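Local coordinates for factor H binding protein (Treponema denticola, PDB 3R15) that probably binds the complement regulator factor H at the surface of the spirochaete, at residues A[45-48]-A[49-53]; A[72-75]-A[76-80]. All coordinates share one frame; numbering follows the deposited sequence.

Overall arrangement
Contact 1 is about two and a half turns of helix 44-59, and contact 2 is the turn in the loop that leads from strand 63-67 to helix 80-86. Their centres lie about 14 Å apart, and contact 1 comes first along the chain. They meet at Ile-74, where Val-47 CG2 packs 3.5 Å from Ile-74 CG1 and the methyl Met-50 CE sits 4.3 Å from Ile-74 CD1. Val-47 CG2 also lies against the carbonyl of Thr-72. Leu-33 of helix 20-36 touches both Met-50 and Ile-74, so Leu-33 links helix 20-36 to both contacts.

Contact 1: residues A[45-48]-A[49-53]; sequences GAVI and DMLAE
Val-47 sets its side chain alongside those of Met-50 and Leu-51, the i to i+3 and i to i+4 neighbours on one face of an alpha helix, the first part of helix 44-59. Asp-49 comes first: its N-H reaches Gly-45 O at 3.1 Å, and its carboxylate folds back beside its own backbone N (chi1 -70°), which brings CG to 3.4 Å from the same Gly-45 O on an exposed face. Met-50 N donates to Ala-46 O. Its side chain runs out extended and then bends at the thioether, which swings CE back to within 4.2 Å of Val-47 CG1; farther out, Phe-29 and Leu-33 of helix 20-36 cover this methionine. Leu-51 N bonds Val-47 O at 2.9 Å. Alongside the buried valine, Leu-51 CD1 approaches the same methyl that Met-50 touches, with 4.2 Å between CD1 and Val-47 CG1, while the leucine also reaches Asp-67 of strand 63-67. Ala-52 N closes the series on Ile-48 O at 3.2 Å, and its own carbonyl accepts from Thr-56 OG1 farther along the helix. Glu-53 carries the ladder on, its N bonding Asp-49 O at 3.0 Å.

Contact 2: residues A[72-75]-A[76-80]; sequences TSIA and QGTKA
Thr-78 turns its hydroxyl back onto the carbonyl of Ala-75, and Ala-75 O is the acceptor on which this bend of the chain centres. It takes two bonds from the same residue. The shorter comes from the side chain, with Thr-78 OG1 donating at 2.7 Å; the other, from Thr-78 N at 3.3 Å, is weak. The hydroxyl meets the oxygen from well to one side, at a C=O...O angle of 127°, and is tilted from the carbonyl plane. What brings it there is the first torsion of Thr-78: OG1 stands beside its own backbone N (chi1 -57°), so N-H and hydroxyl can reach one acceptor together.

Ile-74 crosses the threonine at about a right angle, its CG2 methyl 4.0 Å from Thr-78 OG1. The rest of this buried side chain leads away, to Leu-33 and Leu-37, while its backbone is hydrogen-bonded with that of Ile-42. Gln-76 reaches on an extended chain across to the loop after helix 20-36, where its amide NE2 donates to Lys-38 O. Gly-77 takes a positive phi of 85°, a backbone shape in which a CB would press on the preceding carbonyl oxygen; its backbone pairs with Leu-37.

On the approach, the carbonyls of Thr-72 and Ser-73 accept from the guanidinium of Arg-86, at NH2 and NH1 respectively. On the exit, Lys-79 holds the N-cap position of helix 80-86, and Ala-80 N donates to Glu-34 OE2. Residues 75-78 thus form a type II beta turn with glycine at its third position, reinforced by a side-chain hydroxyl and tied by backbone and amide bonds to the segment that follows helix 20-36.

Contact 1: residues A[45-48]-A[49-53]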
loop_
_atom_site.group_PDB
_atom_site.type_symbol
_atom_site.label_atom_id
_atom_site.label_comp_id
_atom_site.label_asym_id
_atom_site.label_seq_id
_atom_site.Cartn_x
_atom_site.Cartn_y
_atom_site.Cartn_z
ATOM N N GLY A 45 9.263 7.880 7.359
ATOM C CA GLY A 45 8.445 9.069 7.184
ATOM C C GLY A 45 7.799 9.139 5.809
ATOM O O GLY A 45 6.671 9.615 5.663
ATOM N N ALA A 46 8.518 8.667 4.796
ATOM C CA ALA A 46 7.967 8.637 3.451
ATOM C C ALA A 46 6.829 7.617 3.365
ATOM O O ALA A 46 5.846 7.847 2.655
ATOM C CB ALA A 46 9.044 8.330 2.440
ATOM N N VAL A 47 6.945 6.509 4.097
ATOM C CA VAL A 47 5.873 5.500 4.113
ATOM C C VAL A 47 4.598 6.104 4.718
ATOM O O VAL A 47 3.484 5.888 4.222
ATOM C CB VAL A 47 6.285 4.223 4.895
ATOM C CG1 VAL A 47 5.092 3.274 5.081
ATOM C CG2 VAL A 47 7.461 3.513 4.194
ATOM N N ILE A 48 4.772 6.870 5.788
ATOM C CA ILE A 48 3.649 7.555 6.423
ATOM C C ILE A 48 2.971 8.511 5.439
ATOM O O ILE A 48 1.742 8.511 5.315
ATOM C CB ILE A 48 4.112 8.311 7.689
ATOM C CG1 ILE A 48 4.458 7.306 8.787
ATOM C CG2 ILE A 48 3.021 9.277 8.181
ATOM C CD1 ILE A 48 5.233 7.919 9.951
ATOM N N ASP A 49 3.766 9.314 4.739
ATOM C CA ASP A 49 3.217 10.237 3.746
ATOM C C ASP A 49 2.470 9.467 2.656
ATOM O O ASP A 49 1.394 9.886 2.199
ATOM C CB ASP A 49 4.336 11.070 3.102
ATOM C CG ASP A 49 4.944 12.091 4.053
ATOM O OD1 ASP A 49 4.340 12.383 5.112
ATOM O OD2 ASP A 49 6.023 12.615 3.711
ATOM N N MET A 50 3.056 8.347 2.229
ATOM C CA MET A 50 2.473 7.517 1.182
ATOM C C MET A 50 1.117 6.977 1.618
ATOM O O MET A 50 0.156 6.957 0.845
ATOM C CB MET A 50 3.401 6.342 0.867
ATOM C CG MET A 50 2.832 5.354 -0.144
ATOM S SD MET A 50 3.947 3.937 -0.307
ATOM C CE MET A 50 3.590 3.087 1.199
ATOM N N LEU A 51 1.042 6.513 2.859
ATOM C CA LEU A 51 -0.211 5.978 3.365
ATOM C C LEU A 51 -1.308 7.027 3.330
ATOM O O LEU A 51 -2.433 6.710 2.970
ATOM C CB LEU A 51 -0.055 5.459 4.796
ATOM C CG LEU A 51 0.736 4.158 4.901
ATOM C CD1 LEU A 51 1.155 3.970 6.340
ATOM C CD2 LEU A 51 -0.129 3.002 4.443
ATOM N N ALA A 52 -0.995 8.262 3.727
ATOM C CA ALA A 52 -1.999 9.324 3.717
ATOM C C ALA A 52 -2.466 9.624 2.290
ATOM O O ALA A 52 -3.661 9.828 2.029
ATOM C CB ALA A 52 -1.451 10.578 4.370
ATOM N N GLU A 53 -1.512 9.643 1.371
ATOM C CA GLU A 53 -1.801 9.908 -0.029
ATOM C C GLU A 53 -2.731 8.835 -0.591
ATOM O O GLU A 53 -3.810 9.134 -1.123
ATOM C CB GLU A 53 -0.481 9.941 -0.819
ATOM C CG GLU A 53 -0.665 10.040 -2.316
ATOM C CD GLU A 53 0.649 9.947 -3.065
ATOM O OE1 GLU A 53 1.714 9.856 -2.413
ATOM O OE2 GLU A 53 0.611 9.961 -4.313
#

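Contact 2: residues A[72-75]-A[76-80]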
loop_
_atom_site.group_PDB
_atom_site.type_symbol
_atom_site.label_atom_id
_atom_site.label_comp_id
_atom_site.label_asym_id
_atom_site.label_seq_id
_atom_site.Cartn_x
_atom_site.Cartn_y
_atom_site.Cartn_z
ATOM N N THR A 72 7.676 1.854 10.159
ATOM C CA THR A 72 8.898 1.251 9.637
ATOM C C THR A 72 9.138 1.612 8.168
ATOM O O THR A 72 8.216 2.013 7.442
ATOM C CB THR A 72 8.932 -0.297 9.811
ATOM O OG1 THR A 72 7.964 -0.919 8.954
ATOM C CG2 THR A 72 8.659 -0.690 11.256
ATOM N N SER A 73 10.394 1.485 7.749
ATOM C CA SER A 73 10.785 1.727 6.363
ATOM C C SER A 73 10.431 0.518 5.499
ATOM O O SER A 73 9.994 -0.519 6.005
ATOM C CB SER A 73 12.291 1.982 6.293
ATOM O OG SER A 73 13.011 0.868 6.826
ATOM N N ILE A 74 10.640 0.649 4.191
ATOM C CA ILE A 74 10.509 -0.497 3.290
ATOM C C ILE A 74 11.816 -0.697 2.514
ATOM O O ILE A 74 12.380 0.252 1.956
ATOM C CB ILE A 74 9.370 -0.335 2.271
ATOM C CG1 ILE A 74 8.127 0.294 2.903
ATOM C CG2 ILE A 74 9.048 -1.686 1.643
ATOM C CD1 ILE A 74 7.052 0.635 1.879
ATOM N N ALA A 75 12.297 -1.937 2.461
ATOM C CA ALA A 75 13.596 -2.193 1.855
ATOM C C ALA A 75 13.535 -2.283 0.333
ATOM O O ALA A 75 12.547 -2.745 -0.229
ATOM C CB ALA A 75 14.195 -3.467 2.430
ATOM N N GLN A 76 14.604 -1.845 -0.322
ATOM C CA GLN A 76 14.738 -2.033 -1.757
ATOM C C GLN A 76 14.533 -3.505 -2.117
ATOM O O GLN A 76 14.974 -4.408 -1.395
ATOM C CB GLN A 76 16.115 -1.572 -2.251
ATOM C CG GLN A 76 16.235 -1.622 -3.766
ATOM C CD GLN A 76 17.651 -1.446 -4.269
ATOM O OE1 GLN A 76 18.584 -1.256 -3.487
ATOM N NE2 GLN A 76 17.820 -1.506 -5.589
ATOM N N GLY A 77 13.856 -3.741 -3.233
ATOM C CA GLY A 77 13.695 -5.095 -3.746
ATOM C C GLY A 77 12.543 -5.888 -3.156
ATOM O O GLY A 77 12.318 -7.036 -3.538
ATOM N N THR A 78 11.809 -5.284 -2.227
ATOM C CA THR A 78 10.658 -5.952 -1.632
ATOM C C THR A 78 9.600 -6.193 -2.709
ATOM O O THR A 78 9.275 -5.291 -3.490
ATOM C CB THR A 78 10.072 -5.135 -0.457
ATOM O OG1 THR A 78 11.092 -4.909 0.524
ATOM C CG2 THR A 78 8.929 -5.884 0.200
ATOM N N LYS A 79 9.072 -7.415 -2.753
ATOM C CA LYS A 79 8.176 -7.808 -3.828
ATOM C C LYS A 79 6.715 -7.733 -3.405
ATOM O O LYS A 79 6.404 -7.657 -2.211
ATOM C CB LYS A 79 8.515 -9.222 -4.309
ATOM C CG LYS A 79 9.959 -9.380 -4.782
ATOM N N ALA A 80 5.829 -7.757 -4.395
ATOM C CA ALA A 80 4.395 -7.606 -4.163
ATOM C C ALA A 80 3.845 -8.570 -3.130
ATOM O O ALA A 80 3.072 -8.176 -2.285
ATOM C CB ALA A 80 3.620 -7.732 -5.461
#